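Local coordinates for superantigen-like protein (Staphylococcus aureus, PDB 4O1N) that probably acts as a secreted virulence factor, a protease that cleaves host collagens and cytokines, at residues 133-138 with 148-153; 121-126 with 152-157; 140-145 with 201-206; 170-175 with 180-185. One frame throughout, in Å; residues are numbered along the deposited sequence.

Contact 1: 133-138 with 148-153; sequences DFYYIS and DYRLRE
Arg150 comes first along the helix among the residues that touch, and it meets Tyr135 with its aliphatic root. Its CB lies 3.3 Å from Tyr135 OH, at the edge of the phenol ring and near the ring plane, with CG a little farther off. The two side chains cross at about a right angle, and the guanidinium plane is turned 34° from the ring. Bends at chi2 and chi3 carry the charged end away from the tyrosine, where NH1 forms a salt bridge with Glu37. Leu151 supplies the second touch: its CD2 stands 3.6 Å from Tyr135 CE1, reaching the ring at a slant. Tyr135 reaches both residues because its CG stands opposite the backbone N (chi1 -168°), which sends the phenol across the gap to the helix. Arg152 points elsewhere; its NE donates to Asp148 OD1 over 2.6 Å, one turn back on the same helix, a salt bridge made on the syn side of the carboxylate. Glu153 OE1 then accepts from Arg150 NE at 3.2 Å, close to the guanidinium plane, so Arg150 is shared between carboxylates of Glu153 and Glu37. No hydrogen bond crosses between the two segments; the contact is van der Waals packing. Helix 144-159 here lies against the face of the five-stranded sheet that carries Ile206: Tyr135 follows directly on edge strand 128-134, both Tyr135 and Leu151 rest on Ile206 of strand 203-210, and farther round the helix Tyr149 and Arg152 touch Tyr31 of helix 24-31.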
# COMPACT_ATOMS: atom_id res chain seq x y z
N ASP A 133 17.51 2.79 -10.43
CA ASP A 133 16.60 2.75 -11.59
C ASP A 133 15.34 3.55 -11.31
O ASP A 133 15.44 4.64 -10.71
CB ASP A 133 16.27 1.30 -12.01
CG ASP A 133 15.76 1.21 -13.45
OD1 ASP A 133 16.60 1.01 -14.36
OD2 ASP A 133 14.55 1.39 -13.72
N PHE A 134 14.18 3.02 -11.70
CA PHE A 134 12.93 3.73 -11.63
C PHE A 134 11.82 2.91 -11.03
O PHE A 134 11.83 1.69 -11.16
CB PHE A 134 12.51 4.11 -13.03
CG PHE A 134 13.42 5.10 -13.68
CD1 PHE A 134 13.61 6.36 -13.12
CD2 PHE A 134 14.04 4.81 -14.87
CE1 PHE A 134 14.41 7.30 -13.74
CE2 PHE A 134 14.85 5.76 -15.49
CZ PHE A 134 15.02 7.00 -14.93
N TYR A 135 10.88 3.61 -10.37
CA TYR A 135 9.63 3.04 -9.89
C TYR A 135 8.51 3.66 -10.75
O TYR A 135 8.55 4.84 -11.02
CB TYR A 135 9.43 3.32 -8.40
CG TYR A 135 8.31 2.54 -7.76
CD1 TYR A 135 8.51 1.27 -7.22
CD2 TYR A 135 7.02 3.07 -7.70
CE1 TYR A 135 7.47 0.56 -6.61
CE2 TYR A 135 5.97 2.38 -7.11
CZ TYR A 135 6.19 1.12 -6.57
OH TYR A 135 5.12 0.45 -5.99
N TYR A 136 7.53 2.88 -11.20
CA TYR A 136 6.50 3.44 -12.08
C TYR A 136 5.18 3.61 -11.34
O TYR A 136 4.81 2.75 -10.58
CB TYR A 136 6.35 2.57 -13.33
CG TYR A 136 7.64 2.48 -14.14
CD1 TYR A 136 7.76 3.15 -15.37
CD2 TYR A 136 8.75 1.75 -13.68
CE1 TYR A 136 8.94 3.08 -16.10
CE2 TYR A 136 9.94 1.69 -14.40
CZ TYR A 136 10.02 2.35 -15.60
OH TYR A 136 11.16 2.31 -16.34
N ILE A 137 4.49 4.73 -11.56
CA ILE A 137 3.34 5.10 -10.77
C ILE A 137 2.24 5.63 -11.65
O ILE A 137 2.43 6.61 -12.36
CB ILE A 137 3.67 6.24 -9.81
CG1 ILE A 137 4.86 5.88 -8.93
CG2 ILE A 137 2.47 6.60 -8.96
CD1 ILE A 137 5.64 7.10 -8.52
N SER A 138 1.08 4.98 -11.59
CA SER A 138 -0.01 5.32 -12.48
C SER A 138 -1.05 6.11 -11.74
O SER A 138 -1.88 6.70 -12.37
CB SER A 138 -0.64 4.04 -13.08
OG SER A 138 -1.27 3.25 -12.08
N ASP A 148 4.17 0.46 0.46
CA ASP A 148 4.84 -0.44 1.40
C ASP A 148 4.90 -1.88 0.89
O ASP A 148 5.98 -2.49 0.79
CB ASP A 148 4.15 -0.42 2.76
CG ASP A 148 4.74 -1.41 3.71
OD1 ASP A 148 5.99 -1.35 3.89
OD2 ASP A 148 3.98 -2.25 4.26
N TYR A 149 3.73 -2.41 0.53
CA TYR A 149 3.67 -3.78 0.06
C TYR A 149 4.56 -3.95 -1.15
O TYR A 149 5.40 -4.81 -1.13
CB TYR A 149 2.23 -4.25 -0.25
CG TYR A 149 2.15 -5.72 -0.66
CD1 TYR A 149 1.90 -6.73 0.28
CD2 TYR A 149 2.36 -6.10 -1.98
CE1 TYR A 149 1.87 -8.05 -0.09
CE2 TYR A 149 2.34 -7.43 -2.37
CZ TYR A 149 2.09 -8.39 -1.43
OH TYR A 149 2.04 -9.70 -1.85
N ARG A 150 4.40 -3.11 -2.16
CA ARG A 150 5.07 -3.36 -3.46
C ARG A 150 6.57 -3.20 -3.38
O ARG A 150 7.30 -3.91 -4.08
CB ARG A 150 4.51 -2.47 -4.55
CG ARG A 150 3.01 -2.69 -4.78
CD ARG A 150 2.69 -3.44 -6.07
NE ARG A 150 2.43 -4.85 -5.89
CZ ARG A 150 1.28 -5.48 -6.14
NH1 ARG A 150 0.20 -4.87 -6.56
NH2 ARG A 150 1.23 -6.78 -5.96
N LEU A 151 7.05 -2.29 -2.52
CA LEU A 151 8.50 -2.10 -2.38
C LEU A 151 9.04 -3.31 -1.66
O LEU A 151 10.09 -3.83 -2.04
CB LEU A 151 8.82 -0.82 -1.64
CG LEU A 151 8.41 0.41 -2.44
CD1 LEU A 151 8.29 1.67 -1.57
CD2 LEU A 151 9.42 0.66 -3.54
N ARG A 152 8.33 -3.79 -0.64
CA ARG A 152 8.85 -4.94 0.10
C ARG A 152 8.83 -6.18 -0.77
O ARG A 152 9.78 -6.96 -0.74
CB ARG A 152 8.09 -5.17 1.38
CG ARG A 152 8.29 -4.06 2.40
CD ARG A 152 7.89 -4.49 3.81
NE ARG A 152 7.46 -3.34 4.63
CZ ARG A 152 7.54 -3.25 5.96
NH1 ARG A 152 8.05 -4.23 6.68
NH2 ARG A 152 7.10 -2.17 6.57
N GLU A 153 7.78 -6.32 -1.57
CA GLU A 153 7.70 -7.39 -2.54
C GLU A 153 8.94 -7.39 -3.39
O GLU A 153 9.57 -8.43 -3.56
CB GLU A 153 6.46 -7.24 -3.44
CG GLU A 153 6.42 -8.23 -4.61
CD GLU A 153 5.11 -8.23 -5.40
OE1 GLU A 153 4.59 -7.15 -5.73
OE2 GLU A 153 4.60 -9.33 -5.71

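Contact 2: 121-126 with 152-157; sequences LEIKKD and RERAIK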
# COMPACT_ATOMS: atom_id res chain seq x y z
N LEU A 121 14.40 5.23 -8.17
CA LEU A 121 14.34 4.15 -7.20
C LEU A 121 15.79 3.67 -6.94
O LEU A 121 16.53 3.33 -7.88
CB LEU A 121 13.45 3.00 -7.69
CG LEU A 121 13.45 1.75 -6.82
CD1 LEU A 121 12.68 1.99 -5.52
CD2 LEU A 121 12.85 0.57 -7.57
N GLU A 122 16.17 3.64 -5.66
CA GLU A 122 17.49 3.23 -5.25
C GLU A 122 17.36 2.21 -4.14
O GLU A 122 16.68 2.44 -3.15
CB GLU A 122 18.28 4.46 -4.78
CG GLU A 122 19.72 4.19 -4.38
CD GLU A 122 20.47 5.43 -3.86
OE1 GLU A 122 19.85 6.52 -3.72
OE2 GLU A 122 21.69 5.32 -3.57
N ILE A 123 18.05 1.08 -4.27
CA ILE A 123 18.01 0.09 -3.22
C ILE A 123 19.42 -0.19 -2.75
O ILE A 123 20.32 -0.29 -3.57
CB ILE A 123 17.34 -1.19 -3.71
CG1 ILE A 123 16.01 -0.87 -4.38
CG2 ILE A 123 17.10 -2.12 -2.53
CD1 ILE A 123 15.26 -2.07 -4.88
N LYS A 124 19.59 -0.32 -1.42
CA LYS A 124 20.89 -0.58 -0.79
C LYS A 124 20.86 -1.78 0.15
O LYS A 124 19.97 -1.83 1.02
CB LYS A 124 21.26 0.61 0.08
CG LYS A 124 21.46 1.88 -0.66
CD LYS A 124 22.27 2.84 0.18
CE LYS A 124 22.98 3.80 -0.74
NZ LYS A 124 23.66 4.86 0.03
N LYS A 125 21.81 -2.72 0.00
CA LYS A 125 22.18 -3.68 1.08
C LYS A 125 23.49 -3.19 1.69
O LYS A 125 24.37 -2.72 0.96
CB LYS A 125 22.34 -5.14 0.60
N ASP A 126 23.60 -3.31 3.01
CA ASP A 126 24.79 -2.88 3.78
C ASP A 126 25.47 -1.66 3.17
O ASP A 126 26.67 -1.67 2.92
CB ASP A 126 25.77 -4.04 3.95
CG ASP A 126 25.19 -5.17 4.81
OD1 ASP A 126 25.02 -6.29 4.28
OD2 ASP A 126 24.85 -4.92 5.99
N ARG A 152 8.33 -3.79 -0.64
CA ARG A 152 8.85 -4.94 0.10
C ARG A 152 8.83 -6.18 -0.77
O ARG A 152 9.78 -6.96 -0.74
CB ARG A 152 8.09 -5.17 1.38
CG ARG A 152 8.29 -4.06 2.40
CD ARG A 152 7.89 -4.49 3.81
NE ARG A 152 7.46 -3.34 4.63
CZ ARG A 152 7.54 -3.25 5.96
NH1 ARG A 152 8.05 -4.23 6.68
NH2 ARG A 152 7.10 -2.17 6.57
N GLU A 153 7.78 -6.32 -1.57
CA GLU A 153 7.70 -7.39 -2.54
C GLU A 153 8.94 -7.39 -3.39
O GLU A 153 9.57 -8.43 -3.56
CB GLU A 153 6.46 -7.24 -3.44
CG GLU A 153 6.42 -8.23 -4.61
CD GLU A 153 5.11 -8.23 -5.40
OE1 GLU A 153 4.59 -7.15 -5.73
OE2 GLU A 153 4.60 -9.33 -5.71
N ARG A 154 9.34 -6.22 -3.90
CA ARG A 154 10.54 -6.20 -4.71
C ARG A 154 11.84 -6.51 -3.97
O ARG A 154 12.68 -7.24 -4.49
CB ARG A 154 10.70 -4.90 -5.47
CG ARG A 154 11.46 -5.20 -6.74
CD ARG A 154 12.27 -4.06 -7.28
NE ARG A 154 11.44 -3.29 -8.17
CZ ARG A 154 11.81 -2.79 -9.32
NH1 ARG A 154 13.03 -3.01 -9.80
NH2 ARG A 154 10.93 -2.07 -10.01
N ALA A 155 12.02 -5.96 -2.77
CA ALA A 155 13.20 -6.24 -1.96
C ALA A 155 13.27 -7.72 -1.61
O ALA A 155 14.37 -8.33 -1.55
CB ALA A 155 13.20 -5.39 -0.69
N ILE A 156 12.09 -8.32 -1.37
CA ILE A 156 12.03 -9.73 -1.05
C ILE A 156 12.33 -10.60 -2.27
O ILE A 156 13.10 -11.54 -2.19
CB ILE A 156 10.66 -10.14 -0.50
CG1 ILE A 156 10.41 -9.50 0.85
CG2 ILE A 156 10.57 -11.66 -0.38
CD1 ILE A 156 8.97 -9.58 1.30
N LYS A 157 11.72 -10.31 -3.39
CA LYS A 157 11.84 -11.23 -4.50
C LYS A 157 13.15 -11.14 -5.24
O LYS A 157 13.66 -12.15 -5.64
CB LYS A 157 10.64 -11.12 -5.42
CG LYS A 157 9.40 -11.61 -4.69
CD LYS A 157 8.22 -11.92 -5.60
CE LYS A 157 7.23 -12.85 -4.87
NZ LYS A 157 5.86 -12.80 -5.45
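Leu121 and Arg154 approach from opposite directions, and the closest touch is made by one methyl. Leu121 CD2 sits over the centre of one face of the Arg154 guanidinium, 3.9 Å from CZ, so an apolar group covers the flat side of the cation and leaves the N-H bonds in its plane pointing past the leucine. Ile123, two residues along the same strand, closes on the aliphatic part of the arginine: its CD1 is 4.3 Å from Arg154 CD, a loose van der Waals contact. The arginine thus meets the strand at two points, its CD near Ile123 and a face of its guanidinium under the Leu121 methyl. A turn at chi3 (-89°) breaks an otherwise stretched chain and brings the guanidinium to the leucine. Backbones come closest between Ile123 and Ala155, whose CA atoms are 8.0 Å apart. No hydrogen bond passes between the segments. One layer out, Leu121 and Ile123 both rest on Leu131 of strand 128-134, while on their other flank Leu121 touches Ile206 and Ile123 touches Val208 and Met210 of strand 203-210. Met210 also meets Ala155, linking strand 203-210 to the helix. Backbone hydrogen bonds fix the strand between these neighbours: Leu121 pairs with Asp133, and Glu122 with Ile206 and Val208. A helix laid across one face of a mixed sheet, with alternate strand residues pointing at it, is the core of the beta-grasp domain found in this staphylococcal and streptococcal toxin family.

Contact 3: 140-145 with 201-206; sequences EDISLK and TKINKI
Ile142 and Ile203 point their side chains at each other across the gap, while at the outer end Glu140 and Thr201 meet more at a slant. In the isoleucine pair the methyl CG2 of Ile142 is 4.4 Å from CD1 of Ile203, a light apolar touch between buried residues. Ile203 gets there through its extended CG1 branch (chi2 175°), which carries CD1 forward, whereas Ile142 offers the short branch at CB. Thr201 CG2 packs on the root of Glu140, 4.1 Å from CA and 4.2 Å from CG. Glu140 turns its CB away from this partner, so the threonine methyl lies against the start of the chain and the carboxylate goes elsewhere: OE1 accepts from Ser109 N and OE2 from Val110 N, two backbone amides that tie both oxygens down. Thr201 OG1 is likewise occupied on its own side, bonded to Asp199. The two segments are nearest at Glu140 and Thr201, whose CA atoms are 5.6 Å apart, and share no hydrogen bond. Farther along, Ser143 stands at the N-cap of the helix that follows, its OG bonded to Glu146 N. Asn204 and Lys205 form a classic beta bulge, both facing Thr174 of the next strand. Short strand 141-143 pairs with strand 197-199 and leads directly into helix 144-159, while Ile203 opens strand 203-210 beside Ile173 and Met175 of strand 171-175; the contact therefore links the little two-stranded sheet to an end of the larger one, and Asp141 and Ser143 touch Thr105 of strand 98-106 in the other domain.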
# COMPACT_ATOMS: atom_id res chain seq x y z
N GLU A 140 -2.85 8.84 -9.10
CA GLU A 140 -2.81 10.19 -8.57
C GLU A 140 -2.78 10.16 -7.07
O GLU A 140 -2.00 10.88 -6.47
CB GLU A 140 -4.02 11.00 -9.05
CG GLU A 140 -4.00 11.34 -10.55
CD GLU A 140 -5.33 11.88 -11.07
OE1 GLU A 140 -6.11 12.52 -10.30
OE2 GLU A 140 -5.57 11.64 -12.29
N ASP A 141 -3.66 9.34 -6.48
CA ASP A 141 -3.79 9.21 -5.01
C ASP A 141 -3.41 7.77 -4.64
O ASP A 141 -4.10 6.83 -5.02
CB ASP A 141 -5.22 9.51 -4.61
CG ASP A 141 -5.42 9.57 -3.09
OD1 ASP A 141 -4.56 10.14 -2.39
OD2 ASP A 141 -6.45 9.06 -2.60
N ILE A 142 -2.28 7.60 -3.96
CA ILE A 142 -1.75 6.27 -3.77
C ILE A 142 -1.43 6.08 -2.32
O ILE A 142 -0.93 6.99 -1.63
CB ILE A 142 -0.49 6.03 -4.62
CG1 ILE A 142 0.01 4.60 -4.47
CG2 ILE A 142 0.65 6.98 -4.23
CD1 ILE A 142 0.99 4.18 -5.54
N SER A 143 -1.71 4.88 -1.85
CA SER A 143 -1.72 4.59 -0.43
C SER A 143 -0.39 4.03 0.04
O SER A 143 0.34 3.37 -0.72
CB SER A 143 -2.84 3.60 -0.10
OG SER A 143 -2.51 2.31 -0.53
N LEU A 144 -0.06 4.32 1.30
CA LEU A 144 1.15 3.78 1.88
C LEU A 144 1.04 2.28 1.99
O LEU A 144 2.05 1.57 1.89
CB LEU A 144 1.42 4.37 3.26
CG LEU A 144 1.61 5.89 3.36
CD1 LEU A 144 1.85 6.27 4.79
CD2 LEU A 144 2.74 6.39 2.49
N LYS A 145 -0.17 1.77 2.15
CA LYS A 145 -0.34 0.33 2.13
C LYS A 145 0.23 -0.25 0.84
O LYS A 145 0.95 -1.24 0.89
CB LYS A 145 -1.80 -0.07 2.29
CG LYS A 145 -2.08 -1.57 2.27
CD LYS A 145 -3.58 -1.84 2.27
CE LYS A 145 -3.95 -3.29 2.61
NZ LYS A 145 -3.78 -3.55 4.06
N THR A 201 1.72 11.55 -8.35
CA THR A 201 2.28 12.36 -9.40
C THR A 201 3.50 13.15 -8.90
O THR A 201 4.23 13.69 -9.69
CB THR A 201 1.23 13.36 -10.00
OG1 THR A 201 0.91 14.41 -9.07
CG2 THR A 201 -0.04 12.68 -10.37
N LYS A 202 3.73 13.20 -7.59
CA LYS A 202 4.75 14.10 -7.02
C LYS A 202 5.74 13.40 -6.13
O LYS A 202 6.23 13.99 -5.17
CB LYS A 202 4.08 15.20 -6.19
CG LYS A 202 3.43 16.26 -7.05
CD LYS A 202 2.72 17.30 -6.23
CE LYS A 202 2.09 18.34 -7.15
NZ LYS A 202 1.18 19.23 -6.37
N ILE A 203 6.00 12.12 -6.43
CA ILE A 203 7.03 11.34 -5.73
C ILE A 203 8.30 11.49 -6.50
O ILE A 203 8.37 11.15 -7.64
CB ILE A 203 6.68 9.85 -5.68
CG1 ILE A 203 5.40 9.67 -4.88
CG2 ILE A 203 7.84 9.08 -5.05
CD1 ILE A 203 4.86 8.26 -4.83
N ASN A 204 9.32 12.01 -5.86
CA ASN A 204 10.56 12.34 -6.54
C ASN A 204 11.49 11.18 -6.44
O ASN A 204 12.16 10.85 -7.42
CB ASN A 204 11.22 13.54 -5.86
CG ASN A 204 12.55 13.93 -6.50
OD1 ASN A 204 12.58 14.45 -7.62
ND2 ASN A 204 13.64 13.70 -5.80
N LYS A 205 11.59 10.59 -5.26
CA LYS A 205 12.50 9.47 -5.08
C LYS A 205 12.04 8.45 -4.03
O LYS A 205 11.45 8.79 -3.01
CB LYS A 205 13.89 10.00 -4.70
CG LYS A 205 14.93 8.91 -4.51
CD LYS A 205 16.31 9.50 -4.26
CE LYS A 205 17.33 8.37 -4.05
NZ LYS A 205 18.71 8.84 -4.30
N ILE A 206 12.36 7.19 -4.28
CA ILE A 206 12.15 6.15 -3.30
C ILE A 206 13.45 5.47 -3.02
O ILE A 206 14.08 4.97 -3.95
CB ILE A 206 11.15 5.11 -3.80
CG1 ILE A 206 9.76 5.73 -3.83
CG2 ILE A 206 11.15 3.89 -2.87
CD1 ILE A 206 8.82 4.98 -4.72

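Contact 4: 170-175 with 180-185; sequences QITITM and THTIDL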
# COMPACT_ATOMS: atom_id res chain seq x y z
N GLN A 170 14.05 0.93 7.10
CA GLN A 170 14.02 2.15 6.25
C GLN A 170 13.67 1.99 4.76
O GLN A 170 14.53 1.66 3.92
CB GLN A 170 15.32 2.97 6.34
CG GLN A 170 15.63 3.62 7.69
CD GLN A 170 14.61 4.68 8.08
OE1 GLN A 170 14.77 5.86 7.77
NE2 GLN A 170 13.54 4.25 8.75
N ILE A 171 12.40 2.26 4.45
CA ILE A 171 12.02 2.87 3.18
C ILE A 171 11.86 4.38 3.40
O ILE A 171 11.38 4.80 4.43
CB ILE A 171 10.68 2.33 2.69
CG1 ILE A 171 10.85 0.84 2.31
CG2 ILE A 171 10.18 3.13 1.50
CD1 ILE A 171 9.56 0.09 2.29
N THR A 172 12.29 5.18 2.43
CA THR A 172 12.10 6.63 2.49
C THR A 172 11.56 7.14 1.17
O THR A 172 12.18 7.01 0.16
CB THR A 172 13.42 7.33 2.80
OG1 THR A 172 13.94 6.76 4.00
CG2 THR A 172 13.20 8.82 2.99
N ILE A 173 10.36 7.69 1.20
CA ILE A 173 9.76 8.25 -0.00
C ILE A 173 9.91 9.72 0.15
O ILE A 173 9.43 10.27 1.12
CB ILE A 173 8.25 7.88 -0.13
CG1 ILE A 173 8.08 6.39 -0.41
CG2 ILE A 173 7.60 8.64 -1.27
CD1 ILE A 173 7.04 5.71 0.45
N THR A 174 10.58 10.35 -0.82
CA THR A 174 10.79 11.81 -0.84
C THR A 174 9.89 12.49 -1.89
O THR A 174 9.91 12.12 -3.08
CB THR A 174 12.28 12.14 -1.11
OG1 THR A 174 13.10 11.26 -0.32
CG2 THR A 174 12.60 13.58 -0.75
N MET A 175 9.11 13.48 -1.45
CA MET A 175 8.17 14.16 -2.35
C MET A 175 8.85 15.34 -2.99
O MET A 175 9.96 15.67 -2.62
CB MET A 175 6.94 14.63 -1.61
CG MET A 175 6.26 13.56 -0.75
SD MET A 175 5.67 12.12 -1.70
CE MET A 175 4.34 12.99 -2.59
N THR A 180 9.07 13.97 3.38
CA THR A 180 9.38 12.54 3.36
C THR A 180 8.41 11.69 4.22
O THR A 180 7.84 12.16 5.21
CB THR A 180 10.77 12.29 3.92
OG1 THR A 180 10.75 12.59 5.31
CG2 THR A 180 11.82 13.15 3.21
N HIS A 181 8.24 10.43 3.81
CA HIS A 181 7.52 9.41 4.57
C HIS A 181 8.51 8.27 4.71
O HIS A 181 9.19 7.95 3.74
CB HIS A 181 6.28 8.94 3.83
CG HIS A 181 5.38 10.06 3.41
ND1 HIS A 181 4.40 10.57 4.22
CD2 HIS A 181 5.35 10.79 2.28
CE1 HIS A 181 3.79 11.57 3.60
NE2 HIS A 181 4.35 11.72 2.42
N THR A 182 8.63 7.70 5.90
CA THR A 182 9.65 6.71 6.18
C THR A 182 8.96 5.52 6.83
O THR A 182 7.99 5.68 7.53
CB THR A 182 10.77 7.26 7.10
OG1 THR A 182 10.34 7.23 8.46
CG2 THR A 182 11.13 8.71 6.76
N ILE A 183 9.47 4.33 6.59
CA ILE A 183 8.79 3.13 7.05
C ILE A 183 9.84 2.15 7.55
O ILE A 183 10.82 1.87 6.86
CB ILE A 183 8.02 2.44 5.90
CG1 ILE A 183 6.85 3.29 5.41
CG2 ILE A 183 7.51 1.07 6.35
CD1 ILE A 183 6.37 2.90 4.04
N ASP A 184 9.62 1.60 8.73
CA ASP A 184 10.60 0.72 9.31
C ASP A 184 10.42 -0.67 8.71
O ASP A 184 9.30 -1.21 8.71
CB ASP A 184 10.40 0.73 10.82
CG ASP A 184 11.54 0.09 11.58
OD1 ASP A 184 12.31 -0.78 11.07
OD2 ASP A 184 11.62 0.47 12.77
N LEU A 185 11.49 -1.27 8.21
CA LEU A 185 11.39 -2.60 7.60
C LEU A 185 11.39 -3.75 8.59
O LEU A 185 11.11 -4.91 8.21
CB LEU A 185 12.48 -2.85 6.58
CG LEU A 185 12.35 -1.96 5.35
CD1 LEU A 185 13.58 -2.14 4.46
CD2 LEU A 185 11.11 -2.30 4.56
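Met175 meets the His181 imidazole at its edge: CG is 4.1 Å from NE2 near the ring plane, and SD is 5.1 Å from the ring centroid, a Met-aromatic contact made edge-on. His181 ND1, for its part, is hydrogen-bonded to a glycerol, probably from the crystallisation liquor. The Gln170 amide, folded back at chi2, brings NE2 to 4.1 Å from Ile183 O. Between these ends runs an antiparallel hairpin. Ile171 with Ile183 and Ile173 with His181 are hydrogen-bonded pairs, each with two backbone bonds; the straightest is Ile173 N to His181 O, 2.8 Å at 169°. Thr172 with Thr182 and Thr174 with Thr180 are non-hydrogen-bonded pairs on the face away from the isoleucines; Thr174 and Thr180 lie side by side, CG2 to CG2 at 4.1 Å. Gln170 and Ile171 both face Ile183, a G1 bulge. Just past the pairing, Leu185 CD2 packs 3.6 Å from Ile171 CD1, crossing it at about a right angle. The face carrying Ile171, Ile173, His181 and Ile183 is turned to helix 144-159 and strand 197-199: Ile171 touches Leu151, and Ile173 and His181 both touch Ile198. Strand 171-175 pairs with 203-210, leaving 180-183 at the sheet's edge.

How the contacts relate
All four contacts belong to the beta-grasp domain; helix 144-159 supplies one side of contacts 1 and 2, and contact 3 touches the strand that leads into it. Ile206, from the 201-206 segment of contact 3, also packs on contacts 1 and 2: its CG2 lies 3.7 Å from Leu151 CD2 and 3.6 Å from Leu121 CD1. Contacts 2 and 3 are further tied by a salt bridge from Lys205 NZ to Glu122 OE1, 2.6 Å, although their centres are about 17 Å apart. The hairpin of contact 4 joins contact 3 by backbone pairing at Thr174, and the helix through Arg152, whose NH2 makes a weak hydrogen bond to Asp184 O. The glycerol is bound at His181, on the contact 4 hairpin.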